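Local coordinates for protein proteasome assembly chaperone 2 (PAC2) homologue Rv2125 (Mycobacterium tuberculosis, PDB 5UN0) that is of unknown function but, as a homologue of the eukaryotic proteasome assembly chaperone PAC2, may act in a comparable chaperone role and assembles into a trimer, at residues Q62-H70 with V80-P88; W92-I103 with T153-C163. All blocks are in the same frame, centred on the assembly; numbering follows the deposited sequence.

Contact 1: residues Q62-H70 with V80-P88; sequences QWPAMRISH and VVLMCGVEP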
loop_
_atom_site.group_PDB
_atom_site.type_symbol
_atom_site.label_atom_id
_atom_site.label_comp_id
_atom_site.label_asym_id
_atom_site.label_seq_id
_atom_site.Cartn_x
_atom_site.Cartn_y
_atom_site.Cartn_z
ATOM N N GLN A 62 4.307 17.440 10.221
ATOM C CA GLN A 62 3.994 17.874 8.875
ATOM C C GLN A 62 3.232 16.789 8.139
ATOM O O GLN A 62 3.746 15.687 7.924
ATOM C CB GLN A 62 5.279 18.236 8.131
ATOM C CG GLN A 62 5.072 18.821 6.729
ATOM C CD GLN A 62 4.090 19.982 6.643
ATOM O OE1 GLN A 62 3.495 20.208 5.586
ATOM N NE2 GLN A 62 3.912 20.718 7.739
ATOM N N TRP A 63 2.002 17.118 7.758
ATOM C CA TRP A 63 1.123 16.170 7.077
ATOM C C TRP A 63 1.172 16.285 5.554
ATOM O O TRP A 63 1.162 17.393 5.016
ATOM C CB TRP A 63 -0.320 16.402 7.510
ATOM C CG TRP A 63 -0.557 16.101 8.942
ATOM C CD1 TRP A 63 -0.375 16.938 9.993
ATOM C CD2 TRP A 63 -1.018 14.866 9.482
ATOM N NE1 TRP A 63 -0.704 16.301 11.164
ATOM C CE2 TRP A 63 -1.099 15.023 10.871
ATOM C CE3 TRP A 63 -1.388 13.649 8.922
ATOM C CZ2 TRP A 63 -1.522 14.006 11.706
ATOM C CZ3 TRP A 63 -1.800 12.648 9.744
ATOM C CH2 TRP A 63 -1.863 12.822 11.126
ATOM N N PRO A 64 1.154 15.138 4.854
ATOM C CA PRO A 64 1.117 15.187 3.402
ATOM C C PRO A 64 -0.107 15.945 2.961
ATOM O O PRO A 64 -1.142 15.874 3.620
ATOM C CB PRO A 64 0.999 13.723 3.001
ATOM C CG PRO A 64 0.376 13.065 4.176
ATOM C CD PRO A 64 0.929 13.774 5.366
ATOM N N ALA A 65 0.012 16.679 1.864
ATOM C CA ALA A 65 -1.056 17.560 1.423
ATOM C C ALA A 65 -0.776 18.102 0.044
ATOM O O ALA A 65 0.311 17.880 -0.529
ATOM C CB ALA A 65 -1.220 18.710 2.411
ATOM N N MET A 66 -1.758 18.852 -0.461
ATOM C CA MET A 66 -1.644 19.569 -1.727
ATOM C C MET A 66 -1.545 21.067 -1.466
ATOM O O MET A 66 -2.496 21.668 -0.993
ATOM C CB MET A 66 -2.864 19.276 -2.593
ATOM C CG MET A 66 -2.635 19.504 -4.076
ATOM S SD MET A 66 -1.410 18.349 -4.728
ATOM C CE MET A 66 -0.688 19.351 -6.019
ATOM N N ARG A 67 -0.386 21.660 -1.758
ATOM C CA ARG A 67 -0.165 23.108 -1.580
ATOM C C ARG A 67 -0.450 23.896 -2.859
ATOM O O ARG A 67 0.075 23.596 -3.937
ATOM C CB ARG A 67 1.250 23.386 -1.066
ATOM C CG ARG A 67 1.393 23.000 0.391
ATOM C CD ARG A 67 2.838 22.729 0.867
ATOM N NE ARG A 67 2.843 21.795 2.013
ATOM C CZ ARG A 67 2.674 20.471 1.893
ATOM N NH1 ARG A 67 2.497 19.913 0.693
ATOM N NH2 ARG A 67 2.682 19.689 2.970
ATOM N N ILE A 68 -1.328 24.884 -2.736
ATOM C CA ILE A 68 -1.686 25.744 -3.847
ATOM C C ILE A 68 -1.265 27.156 -3.484
ATOM O O ILE A 68 -1.677 27.687 -2.452
ATOM C CB ILE A 68 -3.196 25.682 -4.136
ATOM C CG1 ILE A 68 -3.602 24.241 -4.473
ATOM C CG2 ILE A 68 -3.568 26.645 -5.264
ATOM C CD1 ILE A 68 -5.070 24.042 -4.803
ATOM N N SER A 69 -0.432 27.758 -4.329
ATOM C CA SER A 69 0.043 29.120 -4.105
ATOM C C SER A 69 -0.135 29.999 -5.364
ATOM O O SER A 69 -0.335 29.479 -6.468
ATOM C CB SER A 69 1.498 29.082 -3.647
ATOM O OG SER A 69 2.310 28.436 -4.594
ATOM N N HIS A 70 -0.064 31.324 -5.193
ATOM C CA HIS A 70 -0.328 32.264 -6.301
ATOM C C HIS A 70 0.880 33.124 -6.667
ATOM O O HIS A 70 1.701 33.456 -5.818
ATOM C CB HIS A 70 -1.529 33.183 -6.013
ATOM C CG HIS A 70 -1.600 34.370 -6.922
ATOM N ND1 HIS A 70 -0.880 35.527 -6.695
ATOM C CD2 HIS A 70 -2.253 34.560 -8.093
ATOM C CE1 HIS A 70 -1.103 36.384 -7.675
ATOM N NE2 HIS A 70 -1.938 35.825 -8.535
ATOM N N VAL A 80 -0.205 33.168 -12.202
ATOM C CA VAL A 80 0.195 31.793 -12.335
ATOM C C VAL A 80 -0.153 31.142 -11.011
ATOM O O VAL A 80 0.277 31.609 -9.979
ATOM C CB VAL A 80 1.716 31.672 -12.602
ATOM C CG1 VAL A 80 2.150 30.216 -12.649
ATOM C CG2 VAL A 80 2.082 32.369 -13.896
ATOM N N VAL A 81 -0.960 30.083 -11.049
ATOM C CA VAL A 81 -1.337 29.344 -9.847
ATOM C C VAL A 81 -0.603 28.028 -9.832
ATOM O O VAL A 81 -0.730 27.216 -10.754
ATOM C CB VAL A 81 -2.853 29.081 -9.765
ATOM C CG1 VAL A 81 -3.157 28.222 -8.552
ATOM C CG2 VAL A 81 -3.620 30.385 -9.668
ATOM N N LEU A 82 0.166 27.829 -8.774
ATOM C CA LEU A 82 1.067 26.683 -8.672
ATOM C C LEU A 82 0.457 25.668 -7.745
ATOM O O LEU A 82 -0.140 26.032 -6.737
ATOM C CB LEU A 82 2.446 27.101 -8.139
ATOM C CG LEU A 82 3.219 28.110 -8.978
ATOM C CD1 LEU A 82 4.616 28.323 -8.446
ATOM C CD2 LEU A 82 3.295 27.662 -10.416
ATOM N N MET A 83 0.623 24.396 -8.104
ATOM C CA MET A 83 0.157 23.282 -7.285
ATOM C C MET A 83 1.257 22.253 -7.128
ATOM O O MET A 83 1.898 21.858 -8.090
ATOM C CB MET A 83 -1.041 22.611 -7.918
ATOM C CG MET A 83 -2.268 23.489 -7.983
ATOM S SD MET A 83 -3.589 22.584 -8.782
ATOM C CE MET A 83 -4.830 23.871 -8.901
ATOM N N CYS A 84 1.482 21.827 -5.900
ATOM C CA CYS A 84 2.540 20.890 -5.659
ATOM C C CYS A 84 2.267 20.065 -4.432
ATOM O O CYS A 84 1.875 20.588 -3.394
ATOM C CB CYS A 84 3.869 21.600 -5.503
ATOM S SG CYS A 84 5.211 20.480 -5.911
ATOM N N GLY A 85 2.491 18.762 -4.562
ATOM C CA GLY A 85 2.266 17.862 -3.463
ATOM C C GLY A 85 2.158 16.427 -3.899
ATOM O O GLY A 85 2.107 16.129 -5.087
ATOM N N VAL A 86 2.121 15.544 -2.907
ATOM C CA VAL A 86 2.157 14.119 -3.141
ATOM C C VAL A 86 0.873 13.618 -3.766
ATOM O O VAL A 86 -0.216 14.147 -3.516
ATOM C CB VAL A 86 2.403 13.309 -1.847
ATOM C CG1 VAL A 86 3.653 13.797 -1.117
ATOM C CG2 VAL A 86 1.171 13.331 -0.941
ATOM N N GLU A 87 1.020 12.553 -4.542
ATOM C CA GLU A 87 -0.091 11.926 -5.207
ATOM C C GLU A 87 -0.973 11.239 -4.188
ATOM O O GLU A 87 -0.543 10.295 -3.546
ATOM C CB GLU A 87 0.433 10.916 -6.228
ATOM C CG GLU A 87 -0.624 10.060 -6.900
ATOM C CD GLU A 87 -0.004 9.000 -7.783
ATOM O OE1 GLU A 87 0.846 8.241 -7.295
ATOM O OE2 GLU A 87 -0.357 8.932 -8.966
ATOM N N PRO A 88 -2.223 11.699 -4.036
ATOM C CA PRO A 88 -3.092 11.011 -3.083
ATOM C C PRO A 88 -3.200 9.520 -3.352
ATOM O O PRO A 88 -2.914 9.057 -4.458
ATOM C CB PRO A 88 -4.451 11.661 -3.309
ATOM C CG PRO A 88 -4.374 12.280 -4.674
ATOM C CD PRO A 88 -2.952 12.731 -4.791
#

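Contact 2: residues W92-I103 with T153-C163; sequences WRTFCDELLAVI and TGIAGVFQSAC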
loop_
_atom_site.group_PDB
_atom_site.type_symbol
_atom_site.label_atom_id
_atom_site.label_comp_id
_atom_site.label_asym_id
_atom_site.label_seq_id
_atom_site.Cartn_x
_atom_site.Cartn_y
_atom_site.Cartn_z
ATOM N N TRP A 92 -9.506 9.897 -5.796
ATOM C CA TRP A 92 -8.986 10.668 -6.916
ATOM C C TRP A 92 -10.082 11.460 -7.595
ATOM O O TRP A 92 -9.941 12.640 -7.848
ATOM C CB TRP A 92 -8.324 9.722 -7.935
ATOM C CG TRP A 92 -6.993 9.220 -7.533
ATOM C CD1 TRP A 92 -6.447 9.275 -6.298
ATOM C CD2 TRP A 92 -6.030 8.555 -8.369
ATOM N NE1 TRP A 92 -5.191 8.722 -6.309
ATOM C CE2 TRP A 92 -4.914 8.266 -7.569
ATOM C CE3 TRP A 92 -6.000 8.193 -9.721
ATOM C CZ2 TRP A 92 -3.785 7.615 -8.064
ATOM C CZ3 TRP A 92 -4.877 7.551 -10.219
ATOM C CH2 TRP A 92 -3.782 7.268 -9.392
ATOM N N ARG A 93 -11.166 10.802 -7.932
ATOM C CA ARG A 93 -12.277 11.481 -8.627
ATOM C C ARG A 93 -12.750 12.762 -7.912
ATOM O O ARG A 93 -12.942 13.791 -8.540
ATOM C CB ARG A 93 -13.458 10.522 -8.753
ATOM C CG ARG A 93 -14.336 10.756 -9.952
ATOM C CD ARG A 93 -15.210 9.533 -10.162
ATOM N NE ARG A 93 -14.406 8.335 -10.471
ATOM C CZ ARG A 93 -14.485 7.162 -9.838
ATOM N NH1 ARG A 93 -15.319 6.979 -8.819
ATOM N NH2 ARG A 93 -13.730 6.151 -10.233
ATOM N N THR A 94 -12.934 12.669 -6.598
ATOM C CA THR A 94 -13.375 13.778 -5.769
ATOM C C THR A 94 -12.266 14.790 -5.476
ATOM O O THR A 94 -12.536 15.988 -5.245
ATOM C CB THR A 94 -13.894 13.236 -4.431
ATOM O OG1 THR A 94 -14.532 11.972 -4.650
ATOM C CG2 THR A 94 -14.890 14.225 -3.814
ATOM N N PHE A 95 -11.025 14.289 -5.456
ATOM C CA PHE A 95 -9.813 15.106 -5.319
ATOM C C PHE A 95 -9.738 16.036 -6.508
ATOM O O PHE A 95 -9.438 17.224 -6.366
ATOM C CB PHE A 95 -8.580 14.198 -5.290
ATOM C CG PHE A 95 -7.252 14.924 -5.220
ATOM C CD1 PHE A 95 -6.673 15.226 -3.994
ATOM C CD2 PHE A 95 -6.560 15.254 -6.368
ATOM C CE1 PHE A 95 -5.456 15.875 -3.916
ATOM C CE2 PHE A 95 -5.343 15.904 -6.296
ATOM C CZ PHE A 95 -4.792 16.215 -5.067
ATOM N N CYS A 96 -10.009 15.490 -7.685
ATOM C CA CYS A 96 -9.953 16.272 -8.924
ATOM C C CYS A 96 -11.094 17.283 -8.988
ATOM O O CYS A 96 -10.893 18.433 -9.365
ATOM C CB CYS A 96 -9.954 15.344 -10.142
ATOM S SG CYS A 96 -8.409 14.417 -10.334
ATOM N N ASP A 97 -12.293 16.852 -8.596
ATOM C CA ASP A 97 -13.437 17.762 -8.464
ATOM C C ASP A 97 -13.110 18.930 -7.543
ATOM O O ASP A 97 -13.504 20.075 -7.807
ATOM C CB ASP A 97 -14.670 17.035 -7.915
ATOM C CG ASP A 97 -15.271 16.033 -8.895
ATOM O OD1 ASP A 97 -15.097 16.185 -10.125
ATOM O OD2 ASP A 97 -15.927 15.085 -8.419
ATOM N N GLU A 98 -12.411 18.639 -6.454
ATOM C CA GLU A 98 -12.025 19.691 -5.512
ATOM C C GLU A 98 -11.138 20.737 -6.215
ATOM O O GLU A 98 -11.470 21.930 -6.256
ATOM C CB GLU A 98 -11.327 19.072 -4.276
ATOM C CG GLU A 98 -11.156 20.032 -3.098
ATOM C CD GLU A 98 -10.839 19.353 -1.764
ATOM O OE1 GLU A 98 -10.089 19.963 -0.972
ATOM O OE2 GLU A 98 -11.345 18.242 -1.495
ATOM N N LEU A 99 -10.032 20.267 -6.789
ATOM C CA LEU A 99 -9.095 21.126 -7.505
ATOM C C LEU A 99 -9.802 21.936 -8.558
ATOM O O LEU A 99 -9.549 23.122 -8.711
ATOM C CB LEU A 99 -7.996 20.297 -8.189
ATOM C CG LEU A 99 -7.049 19.451 -7.331
ATOM C CD1 LEU A 99 -6.034 18.773 -8.220
ATOM C CD2 LEU A 99 -6.350 20.296 -6.284
ATOM N N LEU A 100 -10.695 21.294 -9.288
ATOM C CA LEU A 100 -11.548 22.003 -10.269
ATOM C C LEU A 100 -12.370 23.150 -9.680
ATOM O O LEU A 100 -12.544 24.184 -10.328
ATOM C CB LEU A 100 -12.490 21.026 -10.966
ATOM C CG LEU A 100 -11.773 20.108 -11.927
ATOM C CD1 LEU A 100 -12.787 19.157 -12.508
ATOM C CD2 LEU A 100 -11.097 20.903 -13.038
ATOM N N ALA A 101 -12.884 22.961 -8.466
ATOM C CA ALA A 101 -13.623 24.015 -7.793
ATOM C C ALA A 101 -12.706 25.199 -7.519
ATOM O O ALA A 101 -13.112 26.366 -7.620
ATOM C CB ALA A 101 -14.234 23.501 -6.498
ATOM N N VAL A 102 -11.465 24.899 -7.165
ATOM C CA VAL A 102 -10.459 25.949 -6.940
ATOM C C VAL A 102 -10.274 26.665 -8.260
ATOM O O VAL A 102 -10.279 27.891 -8.340
ATOM C CB VAL A 102 -9.095 25.380 -6.465
ATOM C CG1 VAL A 102 -8.125 26.503 -6.140
ATOM C CG2 VAL A 102 -9.249 24.501 -5.230
ATOM N N ILE A 103 -10.124 25.866 -9.303
ATOM C CA ILE A 103 -9.930 26.377 -10.653
ATOM C C ILE A 103 -11.069 27.271 -11.073
ATOM O O ILE A 103 -10.861 28.295 -11.710
ATOM C CB ILE A 103 -9.787 25.205 -11.639
ATOM C CG1 ILE A 103 -8.337 24.770 -11.646
ATOM C CG2 ILE A 103 -10.251 25.570 -13.047
ATOM C CD1 ILE A 103 -8.125 23.461 -12.363
ATOM N N THR A 153 -2.022 4.654 -15.239
ATOM C CA THR A 153 -1.733 6.093 -15.121
ATOM C C THR A 153 -1.616 6.533 -13.668
ATOM O O THR A 153 -1.837 5.754 -12.742
ATOM C CB THR A 153 -2.796 6.967 -15.833
ATOM O OG1 THR A 153 -2.257 8.271 -16.114
ATOM C CG2 THR A 153 -4.062 7.126 -14.982
ATOM N N GLY A 154 -1.249 7.797 -13.478
ATOM C CA GLY A 154 -1.238 8.425 -12.151
ATOM C C GLY A 154 -2.220 9.584 -12.101
ATOM O O GLY A 154 -3.020 9.769 -13.023
ATOM N N ILE A 155 -2.142 10.357 -11.019
ATOM C CA ILE A 155 -3.033 11.481 -10.784
ATOM C C ILE A 155 -2.845 12.585 -11.838
ATOM O O ILE A 155 -3.800 13.305 -12.202
ATOM C CB ILE A 155 -2.843 12.038 -9.372
ATOM C CG1 ILE A 155 -3.926 13.064 -9.010
ATOM C CG2 ILE A 155 -1.463 12.674 -9.226
ATOM C CD1 ILE A 155 -5.329 12.516 -9.037
ATOM N N ALA A 156 -1.622 12.712 -12.333
ATOM C CA ALA A 156 -1.344 13.660 -13.407
ATOM C C ALA A 156 -2.304 13.445 -14.583
ATOM O O ALA A 156 -3.066 14.329 -14.944
ATOM C CB ALA A 156 0.107 13.539 -13.863
ATOM N N GLY A 157 -2.278 12.249 -15.142
ATOM C CA GLY A 157 -3.104 11.911 -16.296
ATOM C C GLY A 157 -4.594 11.970 -16.020
ATOM O O GLY A 157 -5.373 12.360 -16.882
ATOM N N VAL A 158 -4.987 11.583 -14.816
ATOM C CA VAL A 158 -6.391 11.630 -14.415
ATOM C C VAL A 158 -6.887 13.078 -14.352
ATOM O O VAL A 158 -7.915 13.434 -14.922
ATOM C CB VAL A 158 -6.596 10.965 -13.036
ATOM C CG1 VAL A 158 -8.018 11.176 -12.537
ATOM C CG2 VAL A 158 -6.313 9.485 -13.144
ATOM N N PHE A 159 -6.136 13.889 -13.620
ATOM C CA PHE A 159 -6.462 15.288 -13.409
ATOM C C PHE A 159 -6.491 15.982 -14.750
ATOM O O PHE A 159 -7.379 16.798 -15.031
ATOM C CB PHE A 159 -5.416 15.935 -12.506
ATOM C CG PHE A 159 -5.572 17.423 -12.340
ATOM C CD1 PHE A 159 -4.470 18.249 -12.393
ATOM C CD2 PHE A 159 -6.823 17.991 -12.099
ATOM C CE1 PHE A 159 -4.595 19.611 -12.221
ATOM C CE2 PHE A 159 -6.962 19.354 -11.914
ATOM C CZ PHE A 159 -5.839 20.168 -11.979
ATOM N N GLN A 160 -5.518 15.642 -15.575
ATOM C CA GLN A 160 -5.451 16.186 -16.911
ATOM C C GLN A 160 -6.782 15.921 -17.578
ATOM O O GLN A 160 -7.424 16.829 -18.088
ATOM C CB GLN A 160 -4.307 15.520 -17.683
ATOM C CG GLN A 160 -3.833 16.260 -18.916
ATOM C CD GLN A 160 -4.634 15.940 -20.142
ATOM O OE1 GLN A 160 -5.691 15.317 -20.061
ATOM N NE2 GLN A 160 -4.123 16.349 -21.305
ATOM N N SER A 161 -7.174 14.648 -17.561
ATOM C CA SER A 161 -8.421 14.172 -18.150
ATOM C C SER A 161 -9.670 14.775 -17.513
ATOM O O SER A 161 -10.689 14.948 -18.171
ATOM C CB SER A 161 -8.490 12.655 -18.034
ATOM O OG SER A 161 -9.828 12.211 -18.142
ATOM N N ALA A 162 -9.602 15.058 -16.225
ATOM C CA ALA A 162 -10.688 15.747 -15.541
ATOM C C ALA A 162 -10.827 17.206 -16.018
ATOM O O ALA A 162 -11.926 17.754 -16.038
ATOM C CB ALA A 162 -10.461 15.705 -14.038
ATOM N N CYS A 163 -9.722 17.824 -16.411
ATOM C CA CYS A 163 -9.767 19.204 -16.894
ATOM C C CYS A 163 -10.414 19.258 -18.277
ATOM O O CYS A 163 -11.384 19.997 -18.497
ATOM C CB CYS A 163 -8.368 19.817 -16.921
ATOM S SG CYS A 163 -7.786 20.280 -15.278
#

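Contact 1: residues Q62-H70 with V80-P88
Arg67 and Cys84 face each other as a hydrogen-bonded antiparallel pair: Arg67 N lies 3.0 Å from Cys84 O, and Cys84 N 3.0 Å from Arg67 O. Two residues on, Ser69 and Leu82 repeat the pattern, with Leu82 N giving the straighter bond, 2.9 Å to Ser69 O at 165°. Between these pairs, Ile68 and Met83 send their side chains to one face, lying alongside each other and pointing the same way, with Ile68 CG1 3.8 Å from Met83 CG. Val81 joins them there, its CG1 3.7 Å from Ile68 CG2. Met66 bends at chi2 (65°) and again at chi3, bringing its CE over the neighbouring strand to meet Met83 CB at 3.8 Å. On the other face Gln62 OE1 meets the edge of the Arg67 guanidinium, in its plane, 2.8 Å from NH2; this bond ties the strand to the end of the preceding strand 57-62. Further out, helix 92-105 covers the Met66 and Ile68 face through Phe95 and Val102, while strand 31-36 continues the sheet beyond 66-71, and strand 2-7 beyond 80-85. The N-to-C directions differ by 162°, as expected for a beta hairpin, here of strands 66-71 and 80-85 within the mixed central sheet.

Contact 2: residues W92-I103 with T153-C163
Cys96 has SG anti to its carbonyl carbon (chi1 -70°), which directs the sulfur into the facing helix, whereas Phe159 carries CG anti to its backbone N (chi1 174°) and reaches out along the groove toward Leu99 and Ile103. The Cys96 side chain is a knob in a hole formed by Ile155, Val158, Phe159 and Ala162: SG stands 3.7 Å from Phe159 CA, and CB is 3.9 Å from Ala162 CB. Leu99 comes over one face of the Phe159 ring in a CH-pi contact, its CD1 4.0 Å from the ring centroid, while Ile103 CD1 meets the ring's edge at CZ.

The segment axes approach to 9.8 Å at a crossing angle of -54°. Ile103 and Phe159 both rest on strand 110-119, through Val111 and Ile113, which puts the two helices on one face of the central sheet. At the N-terminal end of both helices, Ile155 lays CD1 over the five-membered ring of Trp92, 4.2 Å from its centroid, and the same methyl touches Phe95 CD2. Val158 crosses the indole at about a right angle, its CG2 3.7 Å from Trp92 CE3. Gly154 occupies the N-cap position of helix 155-166, and its carbonyl carbon lies 3.8 Å from Trp92 CZ3. Pro88 O accepts a hydrogen bond from Trp92 NE1, which helps to hold the indole in this orientation. A neighbouring subunit closes over this end: its Tyr44 ring meets Trp92 obliquely, and its Arg48 donates a hydrogen bond to Thr153 O.

How the contacts relate
Contact 1 comes first along the chain and closes before contact 2 opens; their centres are 13 Å apart. The first lies within the mixed sheet, pairing neighbouring strands 66-71 and 80-85, and the second joins helices 92-105 and 155-166. A short loop after strand 80-85 leads directly into helix 92-105, and it is here that the two contacts touch. Glu87 OE2 lies 3.1 Å from Ile155 N, a probable hydrogen bond at the start of the second helix, and Pro88 CG packs 3.8 Å from Phe95 CD1. Both also meet the same neighbouring subunit, whose Arg48 forms a salt bridge with Glu87 and which also covers the Trp92 end of contact 2, so this junction between sheet and helices forms part of the trimer interface.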